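Local coordinates for cyclic GMP-AMP synthase-like receptor (Tribolium castaneum, PDB 7LT2), which senses double-stranded RNA and, in response, joins ATP and GTP into the cyclic dinucleotide 2',3'-cGAMP, a second messenger of innate antiviral immunity, at residues E246-L251 with Y323-K328; G94-K99 with W240-Q245; C197-G202 with K219-I224. One frame throughout, in Å; residues are numbered along the deposited sequence.

Contact 1: E246-L251 with Y323-K328; sequences EQERVL and YYWCRK
Glu248 and Trp325 meet through a single hydrogen bond, in which the indole NE1 of Trp325 gives its hydrogen to OE2 of Glu248 at 2.8 Å. The acceptor lies almost in the plane of the indole, and the carboxylate is turned only 11° from that plane, so the two flat groups are nearly coplanar. OE2 receives the bond on its anti lone pair, the one facing away from OE1. Closer to the helix, CG of Glu248 lies at the indole edge, 3.9 Å from CZ2 of Trp325. The carboxylate gets this far from its helix because the Glu248 chain runs extended beyond CG (chi2 172°). Further along the ring, CB of Gln247 touches CH2 of Trp325 at 4.0 Å, while one methyl of Leu251, CD1, comes within 4.0 Å of CE2 of Tyr324.

The next shell holds these groups in place. OE1 of Glu248 forms a salt bridge with Lys282 and OE2 shares a second hydrogen bond with Tyr279 OH, so both carboxylate oxygens are engaged. One face of the indole is covered by the ring of Tyr324, whose CD2 stands 3.5 Å above the Trp325 plane, over its centre. Tyr324 itself makes a cation-pi contact with Arg211. Glu246, Gln247 and Glu248 belong to the probable ATP- and GTP-binding site, as do Tyr279 and Lys282 for ATP. Trp325 thus probably acts as a second-shell residue that positions Glu248, at the junction of the nucleotidyltransferase core and the Mab-21 HhH/H2TH-like helical domain, the two-part architecture of cGAS-like enzymes.

Contact 2: G94-K99 with W240-Q245; sequences GFVWLK and WSLSFQ
Val96 and Trp240 form an antiparallel hydrogen-bonded pair, with Val96 N donating to Trp240 O at 2.9 Å and Trp240 N returning a bond to Val96 O at 3.0 Å. Beside them Phe95 faces Ser241 as a non-hydrogen-bonded pair, and CA of Phe95 makes a CH...O contact with the same Trp240 O.

The Phe95 side chain can be traced outward from this point. Its CB sits 3.4 Å from Trp240 O, and CG and CD2 still lie near that oxygen. With CG anti to the carbonyl carbon (chi1 -64°), the ring extends toward Ser241, which it meets obliquely: CE2 comes within 3.0 Å of Ser241 OG, and CZ at the tip lies farther from the same oxygen. The CE2 contact is a close carbon-to-oxygen approach, and the hydroxyl has its hydrogen-bond partner in Lys227 O. The face bearing Val96 and Trp240 is apolar: CG1 of Val96 meets CD1 of Leu242 at 3.7 Å, the two side chains crossing at about a right angle, and CG2 packs more loosely on CB of Trp240.

The short strand segments run at 111° to one another, and past the Phe95-Ser241 pair a water bridges the backbones. It donates to Gly94 O at 2.6 Å and accepts from Leu242 N at 3.0 Å. Two direct backbone bonds, one water bridge and an aliphatic patch thus join strand 95-100 to strand 240-243, whose residues from Ser241 on probably line the GTP site; the strand is fixed here by its backbone and by apolar packing.

Contact 3: C197-G202 with K219-I224; sequences CFVFSG and KPEFFI
The Phe200 ring has Ile224 at its edge, with CG1 in the ring plane and CD1 3.8 Å from Phe200 CE2. Phe222 lies beside it on the same face of the sheet; the two rings have centroids 6.0 Å apart and planes at 35°, an oblique pairing in which CZ of Phe222 rests 4.0 Å from CB of Phe200. Phe222 is brought toward Phe200 by CG standing between the backbone N and the carbonyl carbon (chi1 67°). On this face, too, CB of Phe198 packs against CG1 of Ile224. The opposite face carries Val199 and Phe223, whose CB atoms are 4.1 Å apart. There the Phe223 ring reaches Cys197, with SG 4.8 Å from the ring centroid and well off the normal, an oblique sulfur-aromatic contact, while CB of Cys197 touches CD2 of Phe223 at 3.7 Å.

Four backbone hydrogen bonds hold the antiparallel strands together, two between Phe198 and Ile224 and two between Phe200 and Phe222. The shortest runs from Ile224 N to Phe198 O at 2.8 Å. Between these pairs Val199 and Phe223 form the non-hydrogen-bonded pair, their CA atoms close at 4.0 Å. Just before strand 222-225, OE1 of Glu221 touches CG2 of Val199, the two side chains crossing at an oblique angle. The carboxylate is held by salt bridges to Arg51 and Arg52, which would be expected to favour its charged form.

Strand 222-225 is flanked on its other edge by strand 240-243, reached through the backbone of Phe223 and Ser243, while strand 188-200 is paired in parallel with strand 70-77. Phe223 and Cys197 pack on Asp74 and Leu76 of that strand, and Phe200 leans on Leu98 of strand 95-100, placing this antiparallel strand pair within the mixed sheet of the nucleotidyltransferase core.

Contacts 2 and 3 belong to one sheet, where strands 222-225 and 240-243 are neighbours: Ser243 N lies 2.8 Å from Phe223 O, a probable hydrogen bond, and CE3 of Trp240 packs on CG1 of Ile224. Strand 240-243 of contact 2 leads into the helix of contact 1, whose Gln247 NE2 reaches back to Lys219 O and Glu221 O of contact 3, each at 2.9 Å. Contacts 1 and 2 also meet where Trp325 CG packs 3.3 Å from Phe244 CD2. Residues 241-248, spanning contacts 1 and 2, probably bind GTP. The manganese ion, bound at Ile289, Glu290 and Lys292 and not at the probable catalytic metal residues Glu70, Asp72 and Asp193, is about 8 Å from the Tyr324 side chain.

Contact 1: E246-L251 with Y323-K328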
loop_
_atom_site.group_PDB
_atom_site.type_symbol
_atom_site.label_atom_id
_atom_site.label_comp_id
_atom_site.label_asym_id
_atom_site.label_seq_id
_atom_site.Cartn_x
_atom_site.Cartn_y
_atom_site.Cartn_z
ATOM N N GLU A 246 6.609 2.062 5.502
ATOM C CA GLU A 246 7.873 1.367 5.716
ATOM C C GLU A 246 8.003 0.921 7.166
ATOM O O GLU A 246 8.459 -0.196 7.440
ATOM C CB GLU A 246 9.050 2.254 5.307
ATOM C CG GLU A 246 10.340 1.462 5.090
ATOM C CD GLU A 246 11.187 2.013 3.956
ATOM O OE1 GLU A 246 11.041 3.207 3.627
ATOM O OE2 GLU A 246 11.995 1.246 3.392
ATOM N N GLN A 247 7.568 1.765 8.105
ATOM C CA GLN A 247 7.588 1.395 9.518
ATOM C C GLN A 247 6.517 0.358 9.843
ATOM O O GLN A 247 6.761 -0.559 10.635
ATOM C CB GLN A 247 7.405 2.640 10.383
ATOM C CG GLN A 247 8.610 3.580 10.373
ATOM C CD GLN A 247 8.650 4.488 9.156
ATOM O OE1 GLN A 247 7.651 4.649 8.446
ATOM N NE2 GLN A 247 9.808 5.091 8.911
ATOM N N GLU A 248 5.324 0.493 9.252
ATOM C CA GLU A 248 4.276 -0.505 9.467
ATOM C C GLU A 248 4.729 -1.890 9.023
ATOM O O GLU A 248 4.401 -2.898 9.664
ATOM C CB GLU A 248 2.999 -0.106 8.721
ATOM C CG GLU A 248 2.283 1.097 9.306
ATOM C CD GLU A 248 1.128 1.578 8.440
ATOM O OE1 GLU A 248 0.738 0.858 7.498
ATOM O OE2 GLU A 248 0.600 2.674 8.712
ATOM N N ARG A 249 5.470 -1.963 7.917
ATOM C CA ARG A 249 5.920 -3.257 7.415
ATOM C C ARG A 249 6.865 -3.937 8.401
ATOM O O ARG A 249 6.848 -5.166 8.537
ATOM C CB ARG A 249 6.590 -3.082 6.049
ATOM C CG ARG A 249 6.924 -4.397 5.359
ATOM C CD ARG A 249 7.202 -4.183 3.887
ATOM N NE ARG A 249 6.021 -3.716 3.168
ATOM C CZ ARG A 249 6.053 -3.177 1.957
ATOM N NH1 ARG A 249 7.190 -3.024 1.300
ATOM N NH2 ARG A 249 4.915 -2.772 1.396
ATOM N N VAL A 250 7.697 -3.159 9.100
ATOM C CA VAL A 250 8.577 -3.744 10.111
ATOM C C VAL A 250 7.771 -4.184 11.329
ATOM O O VAL A 250 8.016 -5.257 11.896
ATOM C CB VAL A 250 9.692 -2.754 10.499
ATOM C CG1 VAL A 250 10.621 -3.365 11.554
ATOM C CG2 VAL A 250 10.481 -2.346 9.270
ATOM N N LEU A 251 6.783 -3.380 11.733
ATOM C CA LEU A 251 5.952 -3.715 12.889
ATOM C C LEU A 251 5.237 -5.053 12.710
ATOM O O LEU A 251 5.092 -5.815 13.675
ATOM C CB LEU A 251 4.931 -2.603 13.146
ATOM C CG LEU A 251 5.407 -1.326 13.844
ATOM C CD1 LEU A 251 4.303 -0.278 13.839
ATOM C CD2 LEU A 251 5.848 -1.636 15.277
ATOM N N TYR A 323 -6.748 6.140 13.575
ATOM C CA TYR A 323 -5.531 6.113 12.780
ATOM C C TYR A 323 -4.345 5.899 13.712
ATOM O O TYR A 323 -4.205 6.589 14.724
ATOM C CB TYR A 323 -5.414 7.431 12.004
ATOM C CG TYR A 323 -4.233 7.574 11.068
ATOM C CD1 TYR A 323 -3.800 6.521 10.271
ATOM C CD2 TYR A 323 -3.573 8.793 10.957
ATOM C CE1 TYR A 323 -2.726 6.676 9.408
ATOM C CE2 TYR A 323 -2.504 8.954 10.102
ATOM C CZ TYR A 323 -2.085 7.898 9.330
ATOM O OH TYR A 323 -1.013 8.077 8.477
ATOM N N TYR A 324 -3.524 4.895 13.402
ATOM C CA TYR A 324 -2.485 4.484 14.342
ATOM C C TYR A 324 -1.470 5.592 14.591
ATOM O O TYR A 324 -0.915 5.693 15.692
ATOM C CB TYR A 324 -1.786 3.228 13.822
ATOM C CG TYR A 324 -0.665 2.732 14.704
ATOM C CD1 TYR A 324 -0.933 2.102 15.915
ATOM C CD2 TYR A 324 0.663 2.888 14.324
ATOM C CE1 TYR A 324 0.094 1.643 16.725
ATOM C CE2 TYR A 324 1.691 2.426 15.123
ATOM C CZ TYR A 324 1.400 1.812 16.324
ATOM O OH TYR A 324 2.422 1.358 17.126
ATOM N N TRP A 325 -1.228 6.436 13.591
ATOM C CA TRP A 325 -0.199 7.462 13.673
ATOM C C TRP A 325 -0.730 8.822 14.100
ATOM O O TRP A 325 0.065 9.684 14.486
ATOM C CB TRP A 325 0.512 7.583 12.320
ATOM C CG TRP A 325 1.100 6.279 11.893
ATOM C CD1 TRP A 325 0.570 5.392 11.005
ATOM C CD2 TRP A 325 2.319 5.697 12.367
ATOM N NE1 TRP A 325 1.392 4.295 10.886
ATOM C CE2 TRP A 325 2.474 4.459 11.712
ATOM C CE3 TRP A 325 3.302 6.110 13.273
ATOM C CZ2 TRP A 325 3.573 3.624 11.936
ATOM C CZ3 TRP A 325 4.390 5.285 13.495
ATOM C CH2 TRP A 325 4.515 4.052 12.831
ATOM N N CYS A 326 -2.042 9.037 14.043
ATOM C CA CYS A 326 -2.634 10.318 14.438
ATOM C C CYS A 326 -4.042 10.003 14.947
ATOM O O CYS A 326 -4.988 9.901 14.164
ATOM C CB CYS A 326 -2.650 11.295 13.273
ATOM S SG CYS A 326 -3.109 12.989 13.694
ATOM N N ARG A 327 -4.161 9.850 16.267
ATOM C CA ARG A 327 -5.357 9.245 16.850
ATOM C C ARG A 327 -6.616 10.077 16.640
ATOM O O ARG A 327 -7.721 9.525 16.690
ATOM C CB ARG A 327 -5.144 9.001 18.343
ATOM C CG ARG A 327 -4.636 10.214 19.094
ATOM C CD ARG A 327 -4.622 9.966 20.590
ATOM N NE ARG A 327 -5.962 9.708 21.103
ATOM C CZ ARG A 327 -6.877 10.645 21.307
ATOM N NH1 ARG A 327 -6.635 11.918 21.037
ATOM N NH2 ARG A 327 -8.066 10.297 21.792
ATOM N N LYS A 328 -6.484 11.384 16.404
ATOM C CA LYS A 328 -7.658 12.222 16.194
ATOM C C LYS A 328 -8.374 11.928 14.882
ATOM O O LYS A 328 -9.451 12.486 14.645
ATOM C CB LYS A 328 -7.265 13.698 16.254
ATOM C CG LYS A 328 -7.090 14.215 17.669
ATOM C CD LYS A 328 -6.904 15.722 17.687
ATOM C CE LYS A 328 -7.320 16.312 19.028
ATOM N NZ LYS A 328 -6.604 15.684 20.172
#

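Contact 2: G94-K99 with W240-Q245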
loop_
_atom_site.group_PDB
_atom_site.type_symbol
_atom_site.label_atom_id
_atom_site.label_comp_id
_atom_site.label_asym_id
_atom_site.label_seq_id
_atom_site.Cartn_x
_atom_site.Cartn_y
_atom_site.Cartn_z
ATOM N N GLY A 94 -3.948 13.743 10.137
ATOM C CA GLY A 94 -3.368 12.809 9.198
ATOM C C GLY A 94 -2.772 13.442 7.959
ATOM O O GLY A 94 -2.069 12.752 7.207
ATOM N N PHE A 95 -3.015 14.731 7.732
ATOM C CA PHE A 95 -2.545 15.421 6.541
ATOM C C PHE A 95 -1.620 16.565 6.927
ATOM O O PHE A 95 -1.739 17.146 8.009
ATOM C CB PHE A 95 -3.723 15.948 5.712
ATOM C CG PHE A 95 -4.600 14.857 5.173
ATOM C CD1 PHE A 95 -5.609 14.316 5.951
ATOM C CD2 PHE A 95 -4.402 14.359 3.895
ATOM C CE1 PHE A 95 -6.411 13.302 5.465
ATOM C CE2 PHE A 95 -5.204 13.347 3.402
ATOM C CZ PHE A 95 -6.208 12.817 4.189
ATOM N N VAL A 96 -0.693 16.883 6.026
ATOM C CA VAL A 96 0.334 17.881 6.288
ATOM C C VAL A 96 0.436 18.834 5.106
ATOM O O VAL A 96 -0.005 18.542 3.992
ATOM C CB VAL A 96 1.708 17.235 6.568
ATOM C CG1 VAL A 96 1.632 16.297 7.775
ATOM C CG2 VAL A 96 2.205 16.491 5.335
ATOM N N TRP A 97 1.025 19.996 5.375
ATOM C CA TRP A 97 1.447 20.935 4.349
ATOM C C TRP A 97 2.968 20.945 4.281
ATOM O O TRP A 97 3.651 20.658 5.269
ATOM C CB TRP A 97 0.933 22.351 4.636
ATOM C CG TRP A 97 -0.552 22.500 4.528
ATOM C CD1 TRP A 97 -1.450 21.545 4.158
ATOM C CD2 TRP A 97 -1.313 23.687 4.792
ATOM N NE1 TRP A 97 -2.724 22.063 4.173
ATOM C CE2 TRP A 97 -2.666 23.374 4.560
ATOM C CE3 TRP A 97 -0.980 24.982 5.203
ATOM C CZ2 TRP A 97 -3.689 24.310 4.726
ATOM C CZ3 TRP A 97 -1.998 25.911 5.366
ATOM C CH2 TRP A 97 -3.334 25.569 5.128
ATOM N N LEU A 98 3.495 21.279 3.107
ATOM C CA LEU A 98 4.937 21.309 2.891
ATOM C C LEU A 98 5.273 22.574 2.119
ATOM O O LEU A 98 4.801 22.758 0.995
ATOM C CB LEU A 98 5.406 20.060 2.134
ATOM C CG LEU A 98 6.890 19.662 2.138
ATOM C CD1 LEU A 98 7.738 20.569 1.261
ATOM C CD2 LEU A 98 7.454 19.617 3.551
ATOM N N LYS A 99 6.083 23.442 2.715
ATOM C CA LYS A 99 6.504 24.662 2.046
ATOM C C LYS A 99 8.023 24.746 2.049
ATOM O O LYS A 99 8.705 24.125 2.868
ATOM C CB LYS A 99 5.892 25.915 2.702
ATOM C CG LYS A 99 6.224 26.100 4.171
ATOM C CD LYS A 99 5.718 27.452 4.666
ATOM C CE LYS A 99 5.664 27.513 6.185
ATOM N NZ LYS A 99 7.002 27.337 6.816
ATOM N N TRP A 240 -1.323 16.973 1.845
ATOM C CA TRP A 240 -0.638 15.729 1.527
ATOM C C TRP A 240 -0.905 14.700 2.615
ATOM O O TRP A 240 -1.013 15.050 3.794
ATOM C CB TRP A 240 0.869 15.957 1.401
ATOM C CG TRP A 240 1.244 16.762 0.209
ATOM C CD1 TRP A 240 1.055 18.101 0.032
ATOM C CD2 TRP A 240 1.871 16.282 -0.985
ATOM N NE1 TRP A 240 1.524 18.488 -1.199
ATOM C CE2 TRP A 240 2.034 17.392 -1.844
ATOM C CE3 TRP A 240 2.310 15.028 -1.414
ATOM C CZ2 TRP A 240 2.615 17.281 -3.106
ATOM C CZ3 TRP A 240 2.894 14.919 -2.667
ATOM C CH2 TRP A 240 3.037 16.041 -3.498
ATOM N N SER A 241 -1.011 13.434 2.217
ATOM C CA SER A 241 -1.106 12.330 3.161
ATOM C C SER A 241 0.288 11.885 3.581
ATOM O O SER A 241 1.251 12.014 2.826
ATOM C CB SER A 241 -1.845 11.138 2.550
ATOM O OG SER A 241 -3.171 11.469 2.191
ATOM N N LEU A 242 0.384 11.337 4.788
ATOM C CA LEU A 242 1.622 10.749 5.277
ATOM C C LEU A 242 1.615 9.252 5.018
ATOM O O LEU A 242 0.584 8.589 5.169
ATOM C CB LEU A 242 1.803 11.010 6.771
ATOM C CG LEU A 242 2.146 12.446 7.148
ATOM C CD1 LEU A 242 1.784 12.695 8.587
ATOM C CD2 LEU A 242 3.625 12.725 6.917
ATOM N N SER A 243 2.763 8.725 4.618
ATOM C CA SER A 243 2.951 7.287 4.502
ATOM C C SER A 243 4.011 6.850 5.504
ATOM O O SER A 243 5.183 7.230 5.392
ATOM C CB SER A 243 3.340 6.874 3.089
ATOM O OG SER A 243 3.588 5.476 3.056
ATOM N N PHE A 244 3.584 6.065 6.488
ATOM C CA PHE A 244 4.476 5.373 7.403
ATOM C C PHE A 244 4.494 3.875 7.104
ATOM O O PHE A 244 4.722 3.053 7.997
ATOM C CB PHE A 244 4.064 5.655 8.847
ATOM C CG PHE A 244 4.048 7.126 9.194
ATOM C CD1 PHE A 244 5.227 7.853 9.220
ATOM C CD2 PHE A 244 2.859 7.779 9.481
ATOM C CE1 PHE A 244 5.225 9.209 9.531
ATOM C CE2 PHE A 244 2.845 9.130 9.797
ATOM C CZ PHE A 244 4.034 9.847 9.821
ATOM N N GLN A 245 4.257 3.524 5.834
ATOM C CA GLN A 245 4.158 2.121 5.437
ATOM C C GLN A 245 5.471 1.374 5.617
ATOM O O GLN A 245 5.462 0.157 5.824
ATOM C CB GLN A 245 3.721 2.007 3.978
ATOM C CG GLN A 245 2.346 2.551 3.665
ATOM C CD GLN A 245 2.089 2.565 2.171
ATOM O OE1 GLN A 245 1.596 1.587 1.607
ATOM N NE2 GLN A 245 2.445 3.672 1.517
HETATM O O HOH W 1 -1.787 10.229 6.541
#

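Contact 3: C197-G202 with K219-I224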
loop_
_atom_site.group_PDB
_atom_site.type_symbol
_atom_site.label_atom_id
_atom_site.label_comp_id
_atom_site.label_asym_id
_atom_site.label_seq_id
_atom_site.Cartn_x
_atom_site.Cartn_y
_atom_site.Cartn_z
ATOM N N CYS A 197 5.863 10.753 -4.873
ATOM C CA CYS A 197 5.910 11.055 -3.448
ATOM C C CYS A 197 7.156 11.874 -3.129
ATOM O O CYS A 197 8.098 11.942 -3.920
ATOM C CB CYS A 197 5.928 9.779 -2.607
ATOM S SG CYS A 197 4.603 8.598 -2.988
ATOM N N PHE A 198 7.164 12.487 -1.946
ATOM C CA PHE A 198 8.329 13.214 -1.454
ATOM C C PHE A 198 8.774 12.623 -0.124
ATOM O O PHE A 198 7.957 12.457 0.788
ATOM C CB PHE A 198 8.037 14.711 -1.321
ATOM C CG PHE A 198 8.040 15.431 -2.638
ATOM C CD1 PHE A 198 9.218 15.942 -3.159
ATOM C CD2 PHE A 198 6.874 15.572 -3.366
ATOM C CE1 PHE A 198 9.223 16.600 -4.379
ATOM C CE2 PHE A 198 6.876 16.222 -4.584
ATOM C CZ PHE A 198 8.049 16.735 -5.091
ATOM N N VAL A 199 10.069 12.311 -0.019
ATOM C CA VAL A 199 10.632 11.585 1.118
ATOM C C VAL A 199 11.465 12.535 1.971
ATOM O O VAL A 199 12.121 13.447 1.453
ATOM C CB VAL A 199 11.466 10.369 0.654
ATOM C CG1 VAL A 199 12.652 10.796 -0.212
ATOM C CG2 VAL A 199 11.918 9.531 1.853
ATOM N N PHE A 200 11.419 12.330 3.285
ATOM C CA PHE A 200 12.074 13.212 4.244
ATOM C C PHE A 200 12.826 12.397 5.283
ATOM O O PHE A 200 12.540 11.218 5.504
ATOM C CB PHE A 200 11.058 14.123 4.929
ATOM C CG PHE A 200 10.289 14.970 3.970
ATOM C CD1 PHE A 200 10.798 16.175 3.539
ATOM C CD2 PHE A 200 9.069 14.541 3.473
ATOM C CE1 PHE A 200 10.097 16.956 2.642
ATOM C CE2 PHE A 200 8.366 15.316 2.578
ATOM C CZ PHE A 200 8.879 16.522 2.161
ATOM N N SER A 201 13.802 13.045 5.919
ATOM C CA SER A 201 14.618 12.428 6.953
ATOM C C SER A 201 13.931 12.536 8.311
ATOM O O SER A 201 12.925 13.232 8.483
ATOM C CB SER A 201 16.005 13.076 7.014
ATOM O OG SER A 201 15.928 14.390 7.545
ATOM N N GLY A 202 14.514 11.845 9.291
ATOM C CA GLY A 202 13.876 11.712 10.589
ATOM C C GLY A 202 13.604 13.030 11.284
ATOM O O GLY A 202 12.652 13.135 12.060
ATOM N N LYS A 219 14.855 2.751 10.291
ATOM C CA LYS A 219 13.872 3.239 9.323
ATOM C C LYS A 219 13.629 4.731 9.537
ATOM O O LYS A 219 12.519 5.149 9.889
ATOM C CB LYS A 219 12.566 2.456 9.435
ATOM C CG LYS A 219 12.689 0.983 9.079
ATOM C CD LYS A 219 13.110 0.813 7.624
ATOM C CE LYS A 219 13.169 -0.644 7.222
ATOM N NZ LYS A 219 13.549 -0.788 5.793
ATOM N N PRO A 220 14.648 5.567 9.316
ATOM C CA PRO A 220 14.516 6.990 9.669
ATOM C C PRO A 220 13.596 7.775 8.757
ATOM O O PRO A 220 13.089 8.821 9.183
ATOM C CB PRO A 220 15.955 7.512 9.561
ATOM C CG PRO A 220 16.573 6.638 8.523
ATOM C CD PRO A 220 15.980 5.265 8.760
ATOM N N GLU A 221 13.369 7.324 7.528
ATOM C CA GLU A 221 12.700 8.140 6.525
ATOM C C GLU A 221 11.214 7.817 6.434
ATOM O O GLU A 221 10.780 6.687 6.672
ATOM C CB GLU A 221 13.351 7.959 5.152
ATOM C CG GLU A 221 14.798 8.418 5.113
ATOM C CD GLU A 221 15.485 8.129 3.797
ATOM O OE1 GLU A 221 14.824 7.627 2.866
ATOM O OE2 GLU A 221 16.700 8.406 3.695
ATOM N N PHE A 222 10.440 8.833 6.081
ATOM C CA PHE A 222 9.022 8.681 5.788
ATOM C C PHE A 222 8.730 9.533 4.565
ATOM O O PHE A 222 9.566 10.330 4.134
ATOM C CB PHE A 222 8.153 9.111 6.972
ATOM C CG PHE A 222 8.224 10.578 7.256
ATOM C CD1 PHE A 222 9.319 11.117 7.913
ATOM C CD2 PHE A 222 7.206 11.423 6.850
ATOM C CE1 PHE A 222 9.397 12.472 8.164
ATOM C CE2 PHE A 222 7.277 12.786 7.099
ATOM C CZ PHE A 222 8.374 13.311 7.758
ATOM N N PHE A 223 7.541 9.379 3.989
ATOM C CA PHE A 223 7.243 10.182 2.814
ATOM C C PHE A 223 5.796 10.649 2.829
ATOM O O PHE A 223 4.961 10.161 3.597
ATOM C CB PHE A 223 7.585 9.448 1.497
ATOM C CG PHE A 223 6.969 8.076 1.338
ATOM C CD1 PHE A 223 7.605 6.950 1.841
ATOM C CD2 PHE A 223 5.804 7.911 0.604
ATOM C CE1 PHE A 223 7.059 5.682 1.658
ATOM C CE2 PHE A 223 5.255 6.654 0.409
ATOM C CZ PHE A 223 5.883 5.536 0.942
ATOM N N ILE A 224 5.531 11.659 2.007
ATOM C CA ILE A 224 4.191 12.206 1.848
ATOM C C ILE A 224 3.668 11.801 0.481
ATOM O O ILE A 224 4.424 11.661 -0.489
ATOM C CB ILE A 224 4.144 13.740 2.033
ATOM C CG1 ILE A 224 4.975 14.461 0.961
ATOM C CG2 ILE A 224 4.571 14.109 3.451
ATOM C CD1 ILE A 224 4.927 16.009 1.056
#